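Local coordinates for fatty acid-binding protein TM_1468 (Thermotoga maritima, PDB 1MGP) that binds long-chain fatty acids such as palmitate and may take part in lipid transport or fatty acid metabolism, at residues E94-R99 with N125-A130; G252-V257 with S278-D283. All coordinates share one frame; numbering follows the deposited sequence.

Contact 1: residues E94-R99 with N125-A130; sequences EDFKKR and NSAVLA
The hydroxyl of S126 lies at the edge of the F96 ring, near its plane, with OG 3.5 Å from F96 CD2, and it also hydrogen-bonds to the carbonyl oxygen of P91. A buried polar atom is thus satisfied by the loop preceding helix 93-105, while an aromatic edge from that same helix closes in beside it. The contact illustrates helix-helix packing in an alpha/beta domain of the DegV family: helix 123-133, which joins the parallel strands 110-115 and 138-142, meets helix 93-105 at a crossing angle of -53°, with the local axes 8.5 Å apart. Two alanines face F96 at this separation. A127 lies over one face of the F96 ring, its CA above the ring centre and its CB 3.8 Å from the centroid and 16° off the ring normal, a CH-pi contact. F96 holds CG beside its own backbone N and anti to the carbonyl carbon (chi1 -86°), which directs the ring toward the neighbouring helix. The F96 side chain also touches I51 of strand 48-56. One turn further along, A130 points its methyl at the base of the phenylalanine, where A130 CB comes to 3.4 Å from F96 CB. Palmitate-binding S121 lies just before helix 123-133, its side chain about 7 Å from that of S126. Beside A130, the aliphatic part of K97 closes the contact: its chain bends at chi3, its ammonium forms a salt bridge with E133, and its CG rests 3.7 Å from A130 CB.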
loop_
_atom_site.group_PDB
_atom_site.type_symbol
_atom_site.label_atom_id
_atom_site.label_comp_id
_atom_site.label_asym_id
_atom_site.label_seq_id
_atom_site.Cartn_x
_atom_site.Cartn_y
_atom_site.Cartn_z
ATOM N N GLU A 94 20.311 7.229 -1.283
ATOM C CA GLU A 94 21.327 6.207 -1.056
ATOM C C GLU A 94 20.668 4.841 -0.853
ATOM O O GLU A 94 21.152 3.836 -1.369
ATOM C CB GLU A 94 22.160 6.576 0.174
ATOM C CG GLU A 94 23.185 5.537 0.595
ATOM C CD GLU A 94 23.824 5.867 1.940
ATOM O OE1 GLU A 94 24.653 5.062 2.425
ATOM O OE2 GLU A 94 23.497 6.932 2.515
ATOM N N ASP A 95 19.570 4.800 -0.098
ATOM C CA ASP A 95 18.866 3.536 0.131
ATOM C C ASP A 95 18.413 2.933 -1.191
ATOM O O ASP A 95 18.545 1.732 -1.412
ATOM C CB ASP A 95 17.625 3.728 1.014
ATOM C CG ASP A 95 17.971 4.069 2.441
ATOM O OD1 ASP A 95 19.049 3.637 2.906
ATOM O OD2 ASP A 95 17.152 4.753 3.100
ATOM N N PHE A 96 17.851 3.766 -2.061
ATOM C CA PHE A 96 17.388 3.289 -3.353
ATOM C C PHE A 96 18.556 2.809 -4.208
ATOM O O PHE A 96 18.500 1.722 -4.780
ATOM C CB PHE A 96 16.615 4.391 -4.086
ATOM C CG PHE A 96 15.155 4.439 -3.729
ATOM C CD1 PHE A 96 14.305 3.401 -4.097
ATOM C CD2 PHE A 96 14.634 5.508 -3.007
ATOM C CE1 PHE A 96 12.949 3.422 -3.749
ATOM C CE2 PHE A 96 13.282 5.539 -2.652
ATOM C CZ PHE A 96 12.441 4.494 -3.026
ATOM N N LYS A 97 19.614 3.612 -4.287
ATOM C CA LYS A 97 20.779 3.235 -5.082
ATOM C C LYS A 97 21.320 1.875 -4.647
ATOM O O LYS A 97 21.636 1.028 -5.484
ATOM C CB LYS A 97 21.878 4.297 -4.963
ATOM C CG LYS A 97 21.502 5.649 -5.553
ATOM C CD LYS A 97 22.622 6.676 -5.404
ATOM C CE LYS A 97 23.811 6.362 -6.309
ATOM N NZ LYS A 97 24.842 7.449 -6.273
ATOM N N LYS A 98 21.418 1.670 -3.336
ATOM C CA LYS A 98 21.910 0.408 -2.784
ATOM C C LYS A 98 21.110 -0.764 -3.351
ATOM O O LYS A 98 21.682 -1.758 -3.801
ATOM C CB LYS A 98 21.788 0.423 -1.253
ATOM C CG LYS A 98 22.496 -0.722 -0.509
ATOM C CD LYS A 98 22.036 -2.128 -0.932
ATOM C CE LYS A 98 20.522 -2.354 -0.782
ATOM N NZ LYS A 98 20.059 -2.403 0.630
ATOM N N ARG A 99 19.785 -0.644 -3.315
ATOM C CA ARG A 99 18.906 -1.690 -3.825
ATOM C C ARG A 99 19.133 -1.935 -5.316
ATOM O O ARG A 99 19.267 -3.081 -5.747
ATOM C CB ARG A 99 17.442 -1.303 -3.600
ATOM C CG ARG A 99 17.065 -1.111 -2.150
ATOM C CD ARG A 99 16.529 -2.382 -1.521
ATOM N NE ARG A 99 16.416 -2.238 -0.071
ATOM C CZ ARG A 99 15.720 -3.052 0.715
ATOM N NH1 ARG A 99 15.057 -4.077 0.201
ATOM N NH2 ARG A 99 15.701 -2.843 2.022
ATOM N N ASN A 125 9.905 10.789 -5.960
ATOM C CA ASN A 125 11.007 11.619 -6.447
ATOM C C ASN A 125 12.360 11.051 -6.038
ATOM O O ASN A 125 13.328 11.147 -6.784
ATOM C CB ASN A 125 10.887 13.061 -5.933
ATOM C CG ASN A 125 9.681 13.788 -6.495
ATOM O OD1 ASN A 125 9.348 13.650 -7.674
ATOM N ND2 ASN A 125 9.029 14.588 -5.658
ATOM N N SER A 126 12.430 10.464 -4.849
ATOM C CA SER A 126 13.677 9.890 -4.373
ATOM C C SER A 126 14.080 8.683 -5.225
ATOM O O SER A 126 15.253 8.513 -5.570
ATOM C CB SER A 126 13.534 9.480 -2.905
ATOM O OG SER A 126 14.758 8.971 -2.403
ATOM N N ALA A 127 13.101 7.854 -5.570
ATOM C CA ALA A 127 13.344 6.670 -6.383
ATOM C C ALA A 127 13.795 7.061 -7.785
ATOM O O ALA A 127 14.665 6.417 -8.368
ATOM C CB ALA A 127 12.083 5.823 -6.462
ATOM N N VAL A 128 13.188 8.116 -8.322
ATOM C CA VAL A 128 13.516 8.612 -9.655
ATOM C C VAL A 128 14.940 9.161 -9.701
ATOM O O VAL A 128 15.706 8.857 -10.617
ATOM C CB VAL A 128 12.538 9.733 -10.080
ATOM C CG1 VAL A 128 12.956 10.319 -11.423
ATOM C CG2 VAL A 128 11.126 9.172 -10.167
ATOM N N LEU A 129 15.283 9.976 -8.708
ATOM C CA LEU A 129 16.614 10.574 -8.628
ATOM C C LEU A 129 17.686 9.488 -8.549
ATOM O O LEU A 129 18.690 9.541 -9.263
ATOM C CB LEU A 129 16.706 11.484 -7.399
ATOM C CG LEU A 129 18.015 12.243 -7.186
ATOM C CD1 LEU A 129 18.366 13.028 -8.443
ATOM C CD2 LEU A 129 17.867 13.185 -5.996
ATOM N N ALA A 130 17.467 8.506 -7.680
ATOM C CA ALA A 130 18.409 7.406 -7.524
ATOM C C ALA A 130 18.555 6.614 -8.823
ATOM O O ALA A 130 19.654 6.167 -9.160
ATOM C CB ALA A 130 17.949 6.484 -6.408
#

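Contact 2: residues G252-V257 with S278-D283; sequences GSKLRV and SYEVVD
K254 and E280 run side by side from neighbouring parallel strands and join in a salt bridge, K254 NZ to E280 OE1, of 2.9 Å. The lysine bends at chi3 and chi4 and brings its ammonium onto the carboxylate from above its plane, 54° out of it. This is the solvent side: water 1 bridges the same E280 OE1 to the carbonyl oxygen of G252. Yet the tightest carbon pair sits here too, where exposed V282 points toward the other strand and crosses the lysine stem at about a right angle, V282 CG1 lying 3.3 Å from K254 CG. The L255 and V281 face is apolar, with L255, V257 and Y279 buried. L255 CD1 lies 3.8 Å from Y279 CG, V257 CG2 meets V281 CG1 at 3.9 Å, and helix 234-246 packs on L255 and Y279 while helix 265-275 packs on V257. The tyrosine hydroxyl is bonded to the backbone of T249. Main-chain bonds run from E280 N to S253 O, L255 N to E280 O (2.9 Å) and V282 N to L255 O. V257 N then bonds to D283 O at 2.8 Å, passing over V282 where the chain turns a corner, consistent with a bulge. The charged groups of R256 and D283 are not in contact; the arginine is engaged by E159 and E307, the aspartate by R155. Strand 254-261, helix 265-275 and strand 280-288 form a beta-alpha-beta crossover, and this contact is its parallel strand pairing, with 280-288 at the edge of the six-stranded mixed sheet.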
loop_
_atom_site.group_PDB
_atom_site.type_symbol
_atom_site.label_atom_id
_atom_site.label_comp_id
_atom_site.label_asym_id
_atom_site.label_seq_id
_atom_site.Cartn_x
_atom_site.Cartn_y
_atom_site.Cartn_z
ATOM N N GLY A 252 -21.527 -7.950 -7.992
ATOM C CA GLY A 252 -21.405 -9.079 -8.891
ATOM C C GLY A 252 -20.136 -8.989 -9.716
ATOM O O GLY A 252 -19.763 -9.951 -10.386
ATOM N N SER A 253 -19.472 -7.833 -9.680
ATOM C CA SER A 253 -18.226 -7.651 -10.428
ATOM C C SER A 253 -17.157 -8.585 -9.873
ATOM O O SER A 253 -17.214 -8.978 -8.704
ATOM C CB SER A 253 -17.737 -6.205 -10.326
ATOM O OG SER A 253 -18.593 -5.317 -11.024
ATOM N N LYS A 254 -16.183 -8.933 -10.711
ATOM C CA LYS A 254 -15.102 -9.829 -10.306
ATOM C C LYS A 254 -13.922 -9.028 -9.751
ATOM O O LYS A 254 -13.444 -8.083 -10.384
ATOM C CB LYS A 254 -14.655 -10.683 -11.494
ATOM C CG LYS A 254 -13.556 -11.674 -11.148
ATOM C CD LYS A 254 -13.209 -12.600 -12.312
ATOM C CE LYS A 254 -14.363 -13.533 -12.667
ATOM N NZ LYS A 254 -15.529 -12.799 -13.244
ATOM N N LEU A 255 -13.445 -9.422 -8.572
ATOM C CA LEU A 255 -12.355 -8.704 -7.918
ATOM C C LEU A 255 -11.257 -9.583 -7.335
ATOM O O LEU A 255 -11.394 -10.797 -7.209
ATOM C CB LEU A 255 -12.904 -7.870 -6.753
ATOM C CG LEU A 255 -14.167 -7.011 -6.856
ATOM C CD1 LEU A 255 -14.599 -6.587 -5.452
ATOM C CD2 LEU A 255 -13.906 -5.794 -7.721
ATOM N N ARG A 256 -10.168 -8.917 -6.968
ATOM C CA ARG A 256 -9.027 -9.521 -6.301
ATOM C C ARG A 256 -8.827 -8.509 -5.186
ATOM O O ARG A 256 -8.856 -7.297 -5.425
ATOM C CB ARG A 256 -7.808 -9.566 -7.214
ATOM C CG ARG A 256 -7.981 -10.488 -8.395
ATOM C CD ARG A 256 -6.894 -10.243 -9.409
ATOM N NE ARG A 256 -5.872 -11.272 -9.361
ATOM C CZ ARG A 256 -4.713 -11.200 -10.002
ATOM N NH1 ARG A 256 -4.416 -10.136 -10.741
ATOM N NH2 ARG A 256 -3.857 -12.203 -9.909
ATOM N N VAL A 257 -8.648 -8.981 -3.962
ATOM C CA VAL A 257 -8.513 -8.041 -2.869
ATOM C C VAL A 257 -7.401 -8.319 -1.881
ATOM O O VAL A 257 -6.963 -9.454 -1.701
ATOM C CB VAL A 257 -9.829 -7.952 -2.054
ATOM C CG1 VAL A 257 -11.010 -7.686 -2.978
ATOM C CG2 VAL A 257 -10.053 -9.242 -1.288
ATOM N N SER A 278 -21.521 -9.603 -1.933
ATOM C CA SER A 278 -22.057 -8.826 -3.047
ATOM C C SER A 278 -21.122 -8.746 -4.256
ATOM O O SER A 278 -21.417 -8.062 -5.237
ATOM C CB SER A 278 -22.434 -7.416 -2.577
ATOM O OG SER A 278 -21.355 -6.775 -1.926
ATOM N N TYR A 279 -19.994 -9.446 -4.187
ATOM C CA TYR A 279 -19.037 -9.453 -5.289
ATOM C C TYR A 279 -18.398 -10.815 -5.460
ATOM O O TYR A 279 -18.388 -11.624 -4.534
ATOM C CB TYR A 279 -17.915 -8.431 -5.061
ATOM C CG TYR A 279 -18.347 -6.994 -5.178
ATOM C CD1 TYR A 279 -18.845 -6.304 -4.075
ATOM C CD2 TYR A 279 -18.276 -6.327 -6.397
ATOM C CE1 TYR A 279 -19.263 -4.981 -4.183
ATOM C CE2 TYR A 279 -18.690 -5.009 -6.516
ATOM C CZ TYR A 279 -19.181 -4.342 -5.405
ATOM O OH TYR A 279 -19.582 -3.032 -5.520
ATOM N N GLU A 280 -17.866 -11.059 -6.656
ATOM C CA GLU A 280 -17.186 -12.311 -6.956
ATOM C C GLU A 280 -15.687 -12.117 -6.721
ATOM O O GLU A 280 -14.959 -11.690 -7.615
ATOM C CB GLU A 280 -17.438 -12.719 -8.409
ATOM C CG GLU A 280 -16.532 -13.838 -8.909
ATOM C CD GLU A 280 -17.005 -14.438 -10.220
ATOM O OE1 GLU A 280 -17.301 -13.673 -11.165
ATOM O OE2 GLU A 280 -17.074 -15.680 -10.308
ATOM N N VAL A 281 -15.238 -12.427 -5.510
ATOM C CA VAL A 281 -13.833 -12.286 -5.140
ATOM C C VAL A 281 -13.062 -13.537 -5.544
ATOM O O VAL A 281 -13.120 -14.553 -4.856
ATOM C CB VAL A 281 -13.687 -12.076 -3.612
ATOM C CG1 VAL A 281 -12.227 -11.832 -3.244
ATOM C CG2 VAL A 281 -14.555 -10.906 -3.166
ATOM N N VAL A 282 -12.336 -13.463 -6.655
ATOM C CA VAL A 282 -11.573 -14.612 -7.131
ATOM C C VAL A 282 -10.267 -14.816 -6.372
ATOM O O VAL A 282 -9.619 -15.851 -6.507
ATOM C CB VAL A 282 -11.269 -14.497 -8.639
ATOM C CG1 VAL A 282 -12.568 -14.310 -9.410
ATOM C CG2 VAL A 282 -10.324 -13.348 -8.900
ATOM N N ASP A 283 -9.875 -13.826 -5.580
ATOM C CA ASP A 283 -8.662 -13.944 -4.783
ATOM C C ASP A 283 -8.619 -12.887 -3.702
ATOM O O ASP A 283 -8.950 -11.723 -3.931
ATOM C CB ASP A 283 -7.402 -13.832 -5.642
ATOM C CG ASP A 283 -6.139 -14.187 -4.859
ATOM O OD1 ASP A 283 -6.034 -15.342 -4.396
ATOM O OD2 ASP A 283 -5.260 -13.317 -4.690
HETATM O O HOH W 1 -20.152 -12.954 -10.762
HETATM O O HOH W 2 -5.714 -10.768 -3.857
#

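Overall arrangement
The two contacts lie on opposite sides of the chain's centre, about 36 Å between centres, and share no helix or strand. Contact 1 is a small, buried helix-helix interface beside the sheet that contains strands 110-115 and 138-142; no hydrogen bond crosses it, and it consists of two alanines and a serine packed round one phenylalanine, with a lysine stem beside them. Contact 2 is only partly buried and buries more surface between its segments, in the other sheet, where main-chain hydrogen bonds carry the pairing and side-chain chemistry divides into a charged, watered face and an apolar one. In both, a side chain comes within about 9 Å of the bound palmitic acid without contributing an annotated ligand residue.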